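Local coordinates for D-alanyl transferase DltD (Enterococcus faecalis, PDB 6O93), which probably takes part in attaching D-alanine to lipoteichoic acid in the Gram-positive cell envelope, as a membrane-associated transferase, at residues A[7-13]-A[29-34]; A[85-89]-A[126-130]; A[91-96]-A[283-288]; A[143-147]-A[274-278]; A[322-328]-A[376-382]. All coordinates share one frame; numbering follows the deposited sequence.

In the fold
From the N terminus, interaction 1 closes a short loop that folds helix 10-17 against helix 29-36, which leads into strand 40-44. Interaction 2 then joins helix 80-90 to helix 124-132. It crosses interaction 3, which brings the loop before strand 98-102 to the end of helix 272-285, just ahead of strand 289-294. Interactions 1 and 3 thus lead into neighbouring strands of the parallel sheet. Interaction 4, between helices 139-148 and 272-285, is nested within the long span of interaction 3. Interaction 5 follows in series and ties the end of helix 309-324 to the loop before helix 385-388. Interactions 1 and 2 touch, as do 2 and 4, while interaction 5 touches both 3 and 4.

Interaction 1. Residues A[7-13]-A[29-34]; sequences LTSEKTL and VIKNKA
Leu7 and Thr8, on the loop before helix 10-17, pack with Leu13 of that helix against one side of helix 29-36, and the contact between the two segments is apolar. Leu7 CB lies 4.0 Å from both Val29 CG1 and Ile30 CG1. Further along, Leu13 and Ile30 lie side by side, pointing opposite ways, with Leu13 CD2 4.0 Å from Ile30 CG2, while the other methyl, CD1, sits alongside Lys33 CG and Ala34 CA. Lys33 has CG anti to the backbone N (chi1 -174°) and bends at chi2, which carries its aliphatic part across Thr8 at about a right angle, Lys33 CG 3.7 Å from Thr8 CG2.

The packing joins the N-terminal helix to the helix that precedes strand 40-44 of the parallel sheet; Leu13 and Ala34 both also touch Tyr40 of that strand.

Among the polar groups, Ser9 is the N-cap of helix 10-17, its OG hydrogen-bonded to Thr12 OG1 at 2.8 Å, and Thr8 OG1 bonds to Asn6. On helix 29-36, Lys31 NZ donates to Asn32 OD1 (2.9 Å) and is also hydrogen-bonded to Ser89.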
# COMPACT_ATOMS: atom_id res chain seq x y z
N LEU A 7 12.43 -16.90 12.93
CA LEU A 7 11.64 -15.97 12.14
C LEU A 7 12.39 -14.70 11.79
O LEU A 7 12.02 -14.02 10.83
CB LEU A 7 10.35 -15.60 12.89
CG LEU A 7 9.22 -16.63 12.85
CD1 LEU A 7 9.58 -17.87 13.65
CD2 LEU A 7 7.94 -16.01 13.37
N THR A 8 13.45 -14.36 12.53
CA THR A 8 14.21 -13.14 12.29
C THR A 8 15.54 -13.40 11.61
O THR A 8 16.37 -12.49 11.54
CB THR A 8 14.44 -12.40 13.61
OG1 THR A 8 15.10 -13.26 14.55
CG2 THR A 8 13.11 -11.93 14.20
N SER A 9 15.76 -14.61 11.10
CA SER A 9 17.00 -14.90 10.40
C SER A 9 17.11 -14.04 9.14
O SER A 9 16.11 -13.57 8.59
CB SER A 9 17.09 -16.38 10.03
OG SER A 9 16.22 -16.69 8.96
N GLU A 10 18.34 -13.86 8.68
CA GLU A 10 18.58 -13.08 7.47
C GLU A 10 17.84 -13.67 6.28
O GLU A 10 17.22 -12.94 5.49
CB GLU A 10 20.08 -13.00 7.19
CG GLU A 10 20.47 -12.24 5.93
CD GLU A 10 21.97 -12.21 5.71
OE1 GLU A 10 22.72 -12.64 6.61
OE2 GLU A 10 22.40 -11.76 4.63
N LYS A 11 17.88 -15.00 6.14
CA LYS A 11 17.20 -15.64 5.02
C LYS A 11 15.69 -15.49 5.11
O LYS A 11 15.01 -15.29 4.10
CB LYS A 11 17.60 -17.12 4.96
CG LYS A 11 16.72 -18.00 4.08
CD LYS A 11 16.70 -17.55 2.63
CE LYS A 11 18.01 -17.84 1.92
NZ LYS A 11 17.84 -17.81 0.44
N THR A 12 15.13 -15.58 6.33
CA THR A 12 13.68 -15.44 6.48
C THR A 12 13.21 -14.06 6.05
O THR A 12 12.23 -13.92 5.31
CB THR A 12 13.28 -15.72 7.93
OG1 THR A 12 13.52 -17.10 8.25
CG2 THR A 12 11.80 -15.42 8.14
N LEU A 13 13.90 -13.01 6.51
CA LEU A 13 13.52 -11.65 6.12
C LEU A 13 13.64 -11.47 4.61
O LEU A 13 12.76 -10.85 3.99
CB LEU A 13 14.38 -10.63 6.86
CG LEU A 13 14.37 -10.70 8.39
CD1 LEU A 13 15.23 -9.59 8.98
CD2 LEU A 13 12.95 -10.62 8.93
N VAL A 29 6.31 -9.85 14.19
CA VAL A 29 7.69 -10.29 14.35
C VAL A 29 8.50 -10.03 13.08
O VAL A 29 9.52 -9.33 13.10
CB VAL A 29 7.75 -11.78 14.75
CG1 VAL A 29 9.19 -12.26 14.79
CG2 VAL A 29 7.08 -11.99 16.10
N ILE A 30 8.05 -10.59 11.96
CA ILE A 30 8.87 -10.60 10.76
C ILE A 30 8.95 -9.20 10.14
O ILE A 30 10.05 -8.69 9.87
CB ILE A 30 8.35 -11.63 9.75
CG1 ILE A 30 8.59 -13.05 10.29
CG2 ILE A 30 9.02 -11.44 8.40
CD1 ILE A 30 7.91 -14.14 9.49
N LYS A 31 7.80 -8.56 9.91
CA LYS A 31 7.82 -7.28 9.22
C LYS A 31 8.51 -6.21 10.07
O LYS A 31 9.24 -5.37 9.53
CB LYS A 31 6.40 -6.85 8.85
CG LYS A 31 5.63 -6.12 9.93
CD LYS A 31 4.18 -5.91 9.53
CE LYS A 31 3.48 -4.93 10.45
NZ LYS A 31 3.54 -5.34 11.87
N ASN A 32 8.28 -6.22 11.38
CA ASN A 32 8.91 -5.22 12.24
C ASN A 32 10.42 -5.39 12.28
O ASN A 32 11.16 -4.40 12.25
CB ASN A 32 8.32 -5.29 13.65
CG ASN A 32 6.86 -4.90 13.70
OD1 ASN A 32 6.24 -4.61 12.67
ND2 ASN A 32 6.29 -4.90 14.90
N LYS A 33 10.89 -6.63 12.36
CA LYS A 33 12.33 -6.87 12.37
C LYS A 33 12.97 -6.40 11.07
O LYS A 33 14.04 -5.80 11.07
CB LYS A 33 12.61 -8.35 12.61
CG LYS A 33 14.09 -8.70 12.77
CD LYS A 33 14.68 -8.07 14.03
CE LYS A 33 16.11 -8.53 14.27
NZ LYS A 33 16.70 -7.90 15.49
N ALA A 34 12.31 -6.67 9.94
CA ALA A 34 12.86 -6.27 8.64
C ALA A 34 13.00 -4.76 8.55
O ALA A 34 14.04 -4.25 8.10
CB ALA A 34 11.98 -6.80 7.52

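Interaction 2. Residues A[85-89]-A[126-130]; sequences MVIHS and QTYQW
An edge-to-face aromatic pair joins helices 80-90 and 124-132, the edge of Trp130 directed at the face of His88, with the planes at 83° and the His88 ring 4.8 Å from the five-membered ring of Trp130 between centroids. The nearest atoms are His88 NE2 and Trp130 CD1, 3.4 Å apart. A water in the imidazole plane ties the same two residues again: it hydrogen-bonds to His88 NE2 at 2.9 Å and donates to Trp130 O at 2.8 Å. Outside the pair, Gln282 bonds to His88 ND1 and Asp141 accepts from Trp130 NE1, bonds that would restrain the rotation of both rings.

Met85 adds a Met-aromatic contact, its SD lying obliquely 5.0 Å from the centroid of the five-membered ring of Trp130. Bends at chi2 and chi3 curl the Met85 chain so that CE sits over one face of the indole, toward the rim, 3.7 Å from Trp130 CE3. The axes of segments 85-89 and 126-130 approach to 9.6 Å and cross at 56°.

Gln126 and Met85 lie alongside but point opposite ways, Gln126 CB 3.6 Å from Met85 CG; beyond it, Gln126 CG packs on Ser89 CB. The Gln126 amide ends in polar company, NE2 donating to the backbone oxygens of Leu25 and Gly27. Ser89 OG donates to Val86 O of its own helix and also accepts from Lys31 of helix 29-36.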
# COMPACT_ATOMS: atom_id res chain seq x y z
N MET A 85 -2.84 0.83 10.38
CA MET A 85 -2.59 -0.04 11.52
C MET A 85 -1.30 -0.85 11.34
O MET A 85 -0.61 -1.13 12.32
CB MET A 85 -3.78 -0.98 11.74
CG MET A 85 -3.73 -1.76 13.04
SD MET A 85 -3.77 -0.71 14.51
CE MET A 85 -5.39 0.03 14.36
N VAL A 86 -0.98 -1.22 10.10
CA VAL A 86 0.31 -1.85 9.82
C VAL A 86 1.45 -0.93 10.22
O VAL A 86 2.41 -1.35 10.87
CB VAL A 86 0.40 -2.23 8.33
CG1 VAL A 86 1.81 -2.69 7.97
CG2 VAL A 86 -0.62 -3.31 7.99
N ILE A 87 1.34 0.35 9.85
CA ILE A 87 2.38 1.32 10.18
C ILE A 87 2.48 1.50 11.69
O ILE A 87 3.57 1.46 12.28
CB ILE A 87 2.11 2.66 9.48
CG1 ILE A 87 2.22 2.50 7.96
CG2 ILE A 87 3.07 3.73 9.98
CD1 ILE A 87 1.60 3.63 7.17
N HIS A 88 1.33 1.71 12.35
CA HIS A 88 1.34 1.91 13.79
C HIS A 88 1.96 0.72 14.51
O HIS A 88 2.70 0.90 15.49
CB HIS A 88 -0.09 2.15 14.30
CG HIS A 88 -0.17 2.36 15.77
ND1 HIS A 88 -0.08 3.62 16.35
CD2 HIS A 88 -0.32 1.49 16.80
CE1 HIS A 88 -0.17 3.50 17.66
NE2 HIS A 88 -0.32 2.23 17.96
N SER A 89 1.69 -0.50 14.04
CA SER A 89 2.19 -1.69 14.72
C SER A 89 3.70 -1.83 14.61
O SER A 89 4.30 -2.59 15.38
CB SER A 89 1.52 -2.94 14.15
OG SER A 89 1.92 -3.18 12.82
N GLN A 126 -2.59 -6.43 15.84
CA GLN A 126 -2.19 -5.03 15.76
C GLN A 126 -3.24 -4.11 16.38
O GLN A 126 -2.89 -3.12 17.03
CB GLN A 126 -1.93 -4.66 14.30
CG GLN A 126 -0.83 -5.48 13.64
CD GLN A 126 -0.74 -5.27 12.14
OE1 GLN A 126 -1.51 -4.50 11.56
NE2 GLN A 126 0.19 -5.97 11.50
N THR A 127 -4.52 -4.43 16.20
CA THR A 127 -5.58 -3.61 16.78
C THR A 127 -5.56 -3.69 18.30
O THR A 127 -5.65 -2.67 18.99
CB THR A 127 -6.94 -4.04 16.23
OG1 THR A 127 -6.92 -3.95 14.80
CG2 THR A 127 -8.05 -3.16 16.77
N TYR A 128 -5.45 -4.90 18.85
CA TYR A 128 -5.38 -5.06 20.30
C TYR A 128 -4.11 -4.43 20.87
O TYR A 128 -4.14 -3.80 21.93
CB TYR A 128 -5.45 -6.54 20.68
CG TYR A 128 -6.84 -7.13 20.73
CD1 TYR A 128 -7.92 -6.50 20.12
CD2 TYR A 128 -7.08 -8.31 21.42
CE1 TYR A 128 -9.19 -7.04 20.18
CE2 TYR A 128 -8.35 -8.86 21.49
CZ TYR A 128 -9.40 -8.22 20.87
OH TYR A 128 -10.66 -8.78 20.94
N GLN A 129 -2.98 -4.61 20.18
CA GLN A 129 -1.74 -3.98 20.62
C GLN A 129 -1.88 -2.47 20.69
O GLN A 129 -1.43 -1.83 21.65
CB GLN A 129 -0.60 -4.37 19.68
CG GLN A 129 0.76 -3.79 20.06
CD GLN A 129 1.77 -3.91 18.95
OE1 GLN A 129 1.44 -3.72 17.77
NE2 GLN A 129 3.01 -4.22 19.30
N TRP A 130 -2.52 -1.88 19.68
CA TRP A 130 -2.72 -0.43 19.66
C TRP A 130 -3.49 0.04 20.88
O TRP A 130 -3.11 1.02 21.53
CB TRP A 130 -3.43 -0.04 18.36
CG TRP A 130 -4.17 1.27 18.38
CD1 TRP A 130 -3.65 2.50 18.64
CD2 TRP A 130 -5.56 1.46 18.11
NE1 TRP A 130 -4.64 3.46 18.55
CE2 TRP A 130 -5.82 2.84 18.23
CE3 TRP A 130 -6.62 0.60 17.78
CZ2 TRP A 130 -7.09 3.38 18.03
CZ3 TRP A 130 -7.88 1.14 17.59
CH2 TRP A 130 -8.11 2.52 17.71
O HOH W 1 -0.77 2.36 20.78

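Interaction 3. Residues A[91-96]-A[283-288]; sequences GDAIAN and LAEKNV
Two hydrogen bonds join Asn96 to the 286-287 turn. Its backbone N donates to Lys286 O at 2.9 Å, nearly straight along the carbonyl direction, and its side-chain ND2 donates to Asn287 OD1 at 3.1 Å. The acceptor lies in the amide plane of Asn96, but the donor is tilted 25° from the carbonyl plane of Asn287, and the two amide planes stand 60° apart. Lys286 O is approached a second time by Ala95 CA, 3.2 Å away in a CA-H...O contact.

Next to this polar strip lies an apolar one. Ile94 and Val288 cross at about a right angle, Ile94 CG1 lying 3.8 Å from Val288 CG2. Ile94 CG1 is anti to the backbone N (chi1 -165°), which carries CD1 on toward Leu283 CD2 (4.4 Å). The Lys286 chain bends at chi2 and passes Gly91 O before NZ faces Asp92 OD1 in a long salt bridge of 3.7 Å.

The positions of the acceptors are set by the end of helix 272-285. Asn287, with positive phi, is the C-prime residue of a Schellman motif in which Val288 N bonds to Leu283 O and Asn287 N to Ala284 O. The chain then enters strand 289-294, and residues 91-96 lead into strand 98-102, its parallel neighbour: two helix-to-strand connections entering adjacent inner strands of the parallel sheet, consistent with the SGNH-hydrolase-like fold.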
# COMPACT_ATOMS: atom_id res chain seq x y z
N GLY A 91 5.78 0.55 15.29
CA GLY A 91 6.35 1.28 16.41
C GLY A 91 7.66 1.94 16.03
O GLY A 91 7.81 2.51 14.95
N ASP A 92 8.63 1.85 16.94
CA ASP A 92 9.93 2.47 16.71
C ASP A 92 10.73 1.78 15.61
O ASP A 92 11.76 2.31 15.20
CB ASP A 92 10.74 2.47 18.01
CG ASP A 92 10.14 3.36 19.07
OD1 ASP A 92 9.55 4.41 18.71
OD2 ASP A 92 10.24 3.02 20.27
N ALA A 93 10.27 0.63 15.11
CA ALA A 93 10.98 -0.04 14.03
C ALA A 93 11.06 0.84 12.79
O ALA A 93 12.08 0.84 12.08
CB ALA A 93 10.29 -1.37 13.69
N ILE A 94 10.00 1.60 12.50
CA ILE A 94 9.96 2.47 11.33
C ILE A 94 10.38 3.90 11.65
O ILE A 94 10.52 4.71 10.71
CB ILE A 94 8.55 2.47 10.69
CG1 ILE A 94 8.60 3.05 9.28
CG2 ILE A 94 7.57 3.25 11.56
CD1 ILE A 94 7.31 2.89 8.50
N ALA A 95 10.60 4.23 12.91
CA ALA A 95 10.91 5.61 13.29
C ALA A 95 12.18 6.09 12.60
O ALA A 95 13.20 5.40 12.60
CB ALA A 95 11.05 5.71 14.81
N ASN A 96 12.11 7.29 12.02
CA ASN A 96 13.25 7.97 11.41
C ASN A 96 13.77 7.26 10.17
O ASN A 96 14.89 7.52 9.74
CB ASN A 96 14.39 8.15 12.42
CG ASN A 96 13.92 8.75 13.73
OD1 ASN A 96 14.12 8.18 14.80
ND2 ASN A 96 13.29 9.91 13.65
N LEU A 283 2.63 8.02 9.89
CA LEU A 283 3.95 8.20 9.31
C LEU A 283 4.63 9.45 9.88
O LEU A 283 5.82 9.42 10.20
CB LEU A 283 3.85 8.29 7.79
CG LEU A 283 3.41 7.00 7.10
CD1 LEU A 283 2.84 7.27 5.72
CD2 LEU A 283 4.57 6.01 7.02
N ALA A 284 3.88 10.54 10.01
CA ALA A 284 4.46 11.77 10.54
C ALA A 284 4.82 11.65 12.01
O ALA A 284 5.82 12.23 12.45
CB ALA A 284 3.48 12.93 10.34
N GLU A 285 4.03 10.89 12.79
CA GLU A 285 4.31 10.76 14.22
C GLU A 285 5.63 10.05 14.47
O GLU A 285 6.27 10.28 15.50
CB GLU A 285 3.17 10.03 14.92
CG GLU A 285 1.93 10.88 15.12
CD GLU A 285 0.75 10.09 15.64
OE1 GLU A 285 0.94 8.93 16.05
OE2 GLU A 285 -0.38 10.63 15.63
N LYS A 286 6.05 9.17 13.56
CA LYS A 286 7.31 8.46 13.69
C LYS A 286 8.41 9.04 12.80
O LYS A 286 9.44 8.40 12.58
CB LYS A 286 7.11 6.97 13.38
CG LYS A 286 6.16 6.26 14.34
CD LYS A 286 6.71 6.24 15.76
CE LYS A 286 5.72 5.62 16.74
NZ LYS A 286 6.16 5.79 18.15
N ASN A 287 8.20 10.26 12.29
CA ASN A 287 9.22 10.96 11.51
C ASN A 287 9.70 10.10 10.33
O ASN A 287 10.89 10.00 10.06
CB ASN A 287 10.40 11.36 12.40
CG ASN A 287 11.36 12.31 11.71
OD1 ASN A 287 12.53 11.99 11.50
ND2 ASN A 287 10.87 13.49 11.34
N VAL A 288 8.75 9.48 9.64
CA VAL A 288 9.06 8.62 8.50
C VAL A 288 9.11 9.46 7.24
O VAL A 288 8.16 10.20 6.93
CB VAL A 288 8.01 7.50 8.37
CG1 VAL A 288 8.41 6.53 7.26
CG2 VAL A 288 7.83 6.77 9.69

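Interaction 4. Residues A[143-147]-A[274-278]; sequences YLAQR and GDFQA
Asp275 OD1 accepts two hydrogen bonds, one from Tyr143 OH and one from Arg147 NE, each 2.7 Å long. Arg147 comes side-on, NE to OD1 and NH2 to Asp275 OD2 (2.9 Å), both oxygens using their syn lone pairs. Guanidinium and carboxylate are nearly coplanar, 10° apart, an arrangement that suits the side-on pair. Tyr143 reaches OD1 on the anti side, 30° out of the carboxylate plane. Three donors thus hold a buried carboxylate, which would probably favour its charged form.

Arg147 CG, set anti to the carbonyl carbon by chi1, lies over one face of the Tyr143 ring, 3.4 Å above the plane, and bends at chi2 and chi3 bring the guanidinium round to Asp275. Tyr143 OH is also 2.9 Å from Gly274 C, on the side where Gly274 carries no side chain. One turn on, Ala278 CB touches Tyr143 CD2 and Leu144 CD2, each at 4.2 Å.

The axes of segments 143-147 and 274-278 approach to 10.7 Å, at 136° between their N-to-C directions. Helix 80-90 packs beside them, Leu81 touching both Leu144 and Asp275, while Tyr383 stacks on Tyr143 and Ala145 meets helix 158-168.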
# COMPACT_ATOMS: atom_id res chain seq x y z
N TYR A 143 -10.39 8.96 15.28
CA TYR A 143 -10.84 8.68 13.92
C TYR A 143 -10.76 7.19 13.61
O TYR A 143 -11.68 6.62 13.02
CB TYR A 143 -10.01 9.48 12.90
CG TYR A 143 -10.40 9.15 11.48
CD1 TYR A 143 -11.49 9.76 10.87
CD2 TYR A 143 -9.69 8.20 10.74
CE1 TYR A 143 -11.86 9.46 9.58
CE2 TYR A 143 -10.06 7.89 9.45
CZ TYR A 143 -11.14 8.52 8.87
OH TYR A 143 -11.50 8.21 7.58
N LEU A 144 -9.66 6.54 14.01
CA LEU A 144 -9.55 5.10 13.84
C LEU A 144 -10.70 4.38 14.54
O LEU A 144 -11.32 3.48 13.98
CB LEU A 144 -8.21 4.60 14.37
CG LEU A 144 -6.98 4.86 13.50
CD1 LEU A 144 -5.72 4.46 14.26
CD2 LEU A 144 -7.08 4.09 12.19
N ALA A 145 -10.98 4.78 15.78
CA ALA A 145 -12.08 4.16 16.53
C ALA A 145 -13.40 4.31 15.79
O ALA A 145 -14.16 3.34 15.65
CB ALA A 145 -12.17 4.77 17.92
N GLN A 146 -13.69 5.52 15.30
CA GLN A 146 -14.94 5.76 14.60
C GLN A 146 -15.06 4.86 13.37
O GLN A 146 -16.11 4.24 13.14
CB GLN A 146 -15.04 7.23 14.20
CG GLN A 146 -16.30 7.60 13.41
CD GLN A 146 -16.12 7.46 11.90
OE1 GLN A 146 -16.83 6.70 11.25
NE2 GLN A 146 -15.18 8.22 11.35
N ARG A 147 -14.00 4.77 12.57
CA ARG A 147 -14.06 3.97 11.35
C ARG A 147 -14.19 2.49 11.66
O ARG A 147 -14.97 1.78 11.01
CB ARG A 147 -12.82 4.23 10.49
CG ARG A 147 -12.72 5.64 9.93
CD ARG A 147 -13.70 5.88 8.78
NE ARG A 147 -13.35 5.08 7.61
CZ ARG A 147 -14.19 4.26 6.97
NH1 ARG A 147 -15.45 4.12 7.35
NH2 ARG A 147 -13.75 3.58 5.91
N GLY A 274 -10.11 10.20 4.30
CA GLY A 274 -9.92 10.19 5.74
C GLY A 274 -9.04 9.05 6.20
O GLY A 274 -8.16 9.23 7.06
N ASP A 275 -9.25 7.85 5.65
CA ASP A 275 -8.41 6.71 6.01
C ASP A 275 -6.97 6.95 5.58
O ASP A 275 -6.03 6.56 6.28
CB ASP A 275 -8.95 5.43 5.37
CG ASP A 275 -10.33 5.07 5.87
OD1 ASP A 275 -10.82 5.73 6.81
OD2 ASP A 275 -10.93 4.13 5.31
N PHE A 276 -6.78 7.60 4.43
CA PHE A 276 -5.44 7.98 4.00
C PHE A 276 -4.80 8.95 4.98
O PHE A 276 -3.61 8.85 5.27
CB PHE A 276 -5.52 8.59 2.60
CG PHE A 276 -4.19 9.01 2.04
CD1 PHE A 276 -3.13 8.12 2.01
CD2 PHE A 276 -4.02 10.28 1.52
CE1 PHE A 276 -1.91 8.50 1.49
CE2 PHE A 276 -2.80 10.66 0.99
CZ PHE A 276 -1.75 9.77 0.98
N GLN A 277 -5.59 9.89 5.51
CA GLN A 277 -5.08 10.79 6.53
C GLN A 277 -4.59 10.02 7.75
O GLN A 277 -3.59 10.40 8.37
CB GLN A 277 -6.17 11.79 6.93
CG GLN A 277 -5.74 12.81 7.98
CD GLN A 277 -4.61 13.70 7.50
OE1 GLN A 277 -4.20 13.64 6.34
NE2 GLN A 277 -4.11 14.55 8.39
N ALA A 278 -5.28 8.94 8.11
CA ALA A 278 -4.85 8.14 9.25
C ALA A 278 -3.45 7.58 9.02
O ALA A 278 -2.62 7.59 9.94
CB ALA A 278 -5.85 7.01 9.50

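Interaction 5. Residues A[322-328]-A[376-382]; sequences QLQEQGF and YQIDDRF
Phe382 lies against three side chains of residues 322-328, each turned differently. The Gln322 amide is almost parallel to the ring (4° between planes), and its CG makes a CH-pi contact over one face, 4.0 Å from the ring centroid; its OE1 bonds to Trp387 and its NE2 to Gln277 and Tyr273 O. Glu325 meets the edge, with Glu325 CG 3.9 Å from Phe382 CZ. Gln326 lies alongside but points the other way, its amide 28° from the ring plane and its CD 3.6 Å from Phe382 CD2.

Gln326 is fixed at both ends of its amide: OE1 accepts from Asp379 N at 2.8 Å and from Gln277, while NE2 donates to Gln322 O at 2.9 Å. The extended chain reaches from the helix end to the 378-379 backbone. Its backbone O accepts from Gln377 N (2.8 Å), a donor standing above the carbonyl plane rather than on a lone pair.

Here helix 309-324 ends in a Schellman motif, Gly327 being the C-prime residue, with Phe328 N and Gly327 N bonding back to Leu323 O and Gln324 O.

Beyond the turn, the rings of Phe328 and Tyr376 meet obliquely, planes at 31°, with Phe328 CE1 3.4 Å from Tyr376 CE1. Tyr376 OH bonds to Val288 O. Ile378 CD1 lies at the edge of the Phe328 ring. Waters bridge Glu325 to Gln377 and Asp379, and Asp379 holds Arg381 by a side-on salt bridge.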
# COMPACT_ATOMS: atom_id res chain seq x y z
N GLN A 322 -3.48 17.26 -0.23
CA GLN A 322 -3.46 16.71 1.12
C GLN A 322 -2.03 16.38 1.55
O GLN A 322 -1.67 16.56 2.72
CB GLN A 322 -4.35 15.46 1.18
CG GLN A 322 -4.52 14.86 2.56
CD GLN A 322 -5.60 13.79 2.59
OE1 GLN A 322 -6.33 13.60 1.61
NE2 GLN A 322 -5.70 13.08 3.71
N LEU A 323 -1.21 15.89 0.62
CA LEU A 323 0.18 15.60 0.93
C LEU A 323 0.99 16.88 1.10
O LEU A 323 1.52 17.15 2.19
CB LEU A 323 0.79 14.72 -0.17
CG LEU A 323 0.25 13.29 -0.26
CD1 LEU A 323 0.71 12.62 -1.54
CD2 LEU A 323 0.68 12.49 0.96
N GLN A 324 1.09 17.68 0.03
CA GLN A 324 1.95 18.86 0.06
C GLN A 324 1.54 19.82 1.17
O GLN A 324 2.39 20.42 1.83
CB GLN A 324 1.89 19.57 -1.29
CG GLN A 324 2.57 18.81 -2.42
CD GLN A 324 4.08 19.02 -2.43
OE1 GLN A 324 4.62 19.78 -1.63
NE2 GLN A 324 4.76 18.34 -3.35
N GLU A 325 0.23 19.98 1.40
CA GLU A 325 -0.25 20.90 2.42
C GLU A 325 0.29 20.56 3.80
O GLU A 325 0.37 21.45 4.66
CB GLU A 325 -1.78 20.91 2.42
CG GLU A 325 -2.42 21.72 3.53
CD GLU A 325 -2.14 23.21 3.41
OE1 GLU A 325 -1.49 23.63 2.43
OE2 GLU A 325 -2.57 23.95 4.32
N GLN A 326 0.66 19.30 4.04
CA GLN A 326 1.07 18.85 5.37
C GLN A 326 2.55 18.52 5.45
O GLN A 326 3.00 17.99 6.48
CB GLN A 326 0.23 17.64 5.78
CG GLN A 326 -1.25 17.93 5.88
CD GLN A 326 -2.06 16.75 6.37
OE1 GLN A 326 -2.32 16.61 7.57
NE2 GLN A 326 -2.47 15.89 5.45
N GLY A 327 3.33 18.81 4.41
CA GLY A 327 4.76 18.62 4.44
C GLY A 327 5.27 17.38 3.74
O GLY A 327 6.48 17.12 3.79
N PHE A 328 4.40 16.61 3.09
CA PHE A 328 4.81 15.46 2.30
C PHE A 328 5.11 15.95 0.89
O PHE A 328 4.19 16.18 0.10
CB PHE A 328 3.74 14.38 2.31
CG PHE A 328 3.44 13.82 3.67
CD1 PHE A 328 4.22 12.80 4.20
CD2 PHE A 328 2.38 14.30 4.42
CE1 PHE A 328 3.95 12.28 5.45
CE2 PHE A 328 2.10 13.78 5.67
CZ PHE A 328 2.89 12.77 6.19
N TYR A 376 6.82 18.34 9.09
CA TYR A 376 5.44 17.94 8.86
C TYR A 376 4.50 18.88 9.60
O TYR A 376 4.78 19.30 10.73
CB TYR A 376 5.20 16.50 9.31
CG TYR A 376 5.81 15.45 8.40
CD1 TYR A 376 5.70 15.56 7.01
CD2 TYR A 376 6.48 14.36 8.92
CE1 TYR A 376 6.25 14.61 6.18
CE2 TYR A 376 7.04 13.40 8.09
CZ TYR A 376 6.92 13.53 6.72
OH TYR A 376 7.46 12.58 5.89
N GLN A 377 3.37 19.20 8.96
CA GLN A 377 2.34 20.06 9.54
C GLN A 377 1.00 19.35 9.40
O GLN A 377 0.16 19.72 8.57
CB GLN A 377 2.34 21.44 8.89
CG GLN A 377 3.61 22.24 9.14
CD GLN A 377 3.56 23.62 8.53
OE1 GLN A 377 2.65 23.95 7.77
NE2 GLN A 377 4.55 24.45 8.87
N ILE A 378 0.80 18.31 10.21
CA ILE A 378 -0.43 17.53 10.14
C ILE A 378 -1.61 18.40 10.54
O ILE A 378 -1.56 19.13 11.53
CB ILE A 378 -0.32 16.29 11.05
CG1 ILE A 378 0.73 15.32 10.50
CG2 ILE A 378 -1.67 15.60 11.17
CD1 ILE A 378 0.37 14.69 9.16
N ASP A 379 -2.68 18.33 9.75
CA ASP A 379 -3.91 19.07 9.99
C ASP A 379 -5.03 18.06 10.16
O ASP A 379 -5.44 17.41 9.19
CB ASP A 379 -4.19 20.03 8.83
CG ASP A 379 -5.31 21.01 9.15
OD1 ASP A 379 -6.18 20.68 9.98
OD2 ASP A 379 -5.32 22.11 8.55
N ASP A 380 -5.53 17.92 11.39
CA ASP A 380 -6.55 16.92 11.69
C ASP A 380 -7.83 17.14 10.89
O ASP A 380 -8.63 16.21 10.76
CB ASP A 380 -6.89 16.93 13.18
CG ASP A 380 -5.73 16.47 14.04
OD1 ASP A 380 -4.91 15.66 13.56
OD2 ASP A 380 -5.65 16.92 15.20
N ARG A 381 -8.04 18.35 10.35
CA ARG A 381 -9.26 18.63 9.62
C ARG A 381 -9.38 17.80 8.34
O ARG A 381 -10.47 17.71 7.78
CB ARG A 381 -9.34 20.12 9.31
CG ARG A 381 -9.38 20.98 10.57
CD ARG A 381 -9.35 22.47 10.28
NE ARG A 381 -8.16 22.87 9.54
CZ ARG A 381 -7.79 24.13 9.32
NH1 ARG A 381 -8.53 25.12 9.80
NH2 ARG A 381 -6.69 24.39 8.64
N PHE A 382 -8.29 17.19 7.89
CA PHE A 382 -8.36 16.27 6.76
C PHE A 382 -9.07 14.96 7.11
O PHE A 382 -9.33 14.16 6.20
CB PHE A 382 -6.96 15.97 6.22
CG PHE A 382 -6.37 17.07 5.38
CD1 PHE A 382 -6.81 17.27 4.08
CD2 PHE A 382 -5.39 17.91 5.89
CE1 PHE A 382 -6.27 18.29 3.30
CE2 PHE A 382 -4.85 18.92 5.11
CZ PHE A 382 -5.29 19.11 3.82
O HOH W 2 -0.91 21.84 6.93
O HOH W 3 -4.37 22.41 5.86
O HOH W 4 1.46 24.26 5.41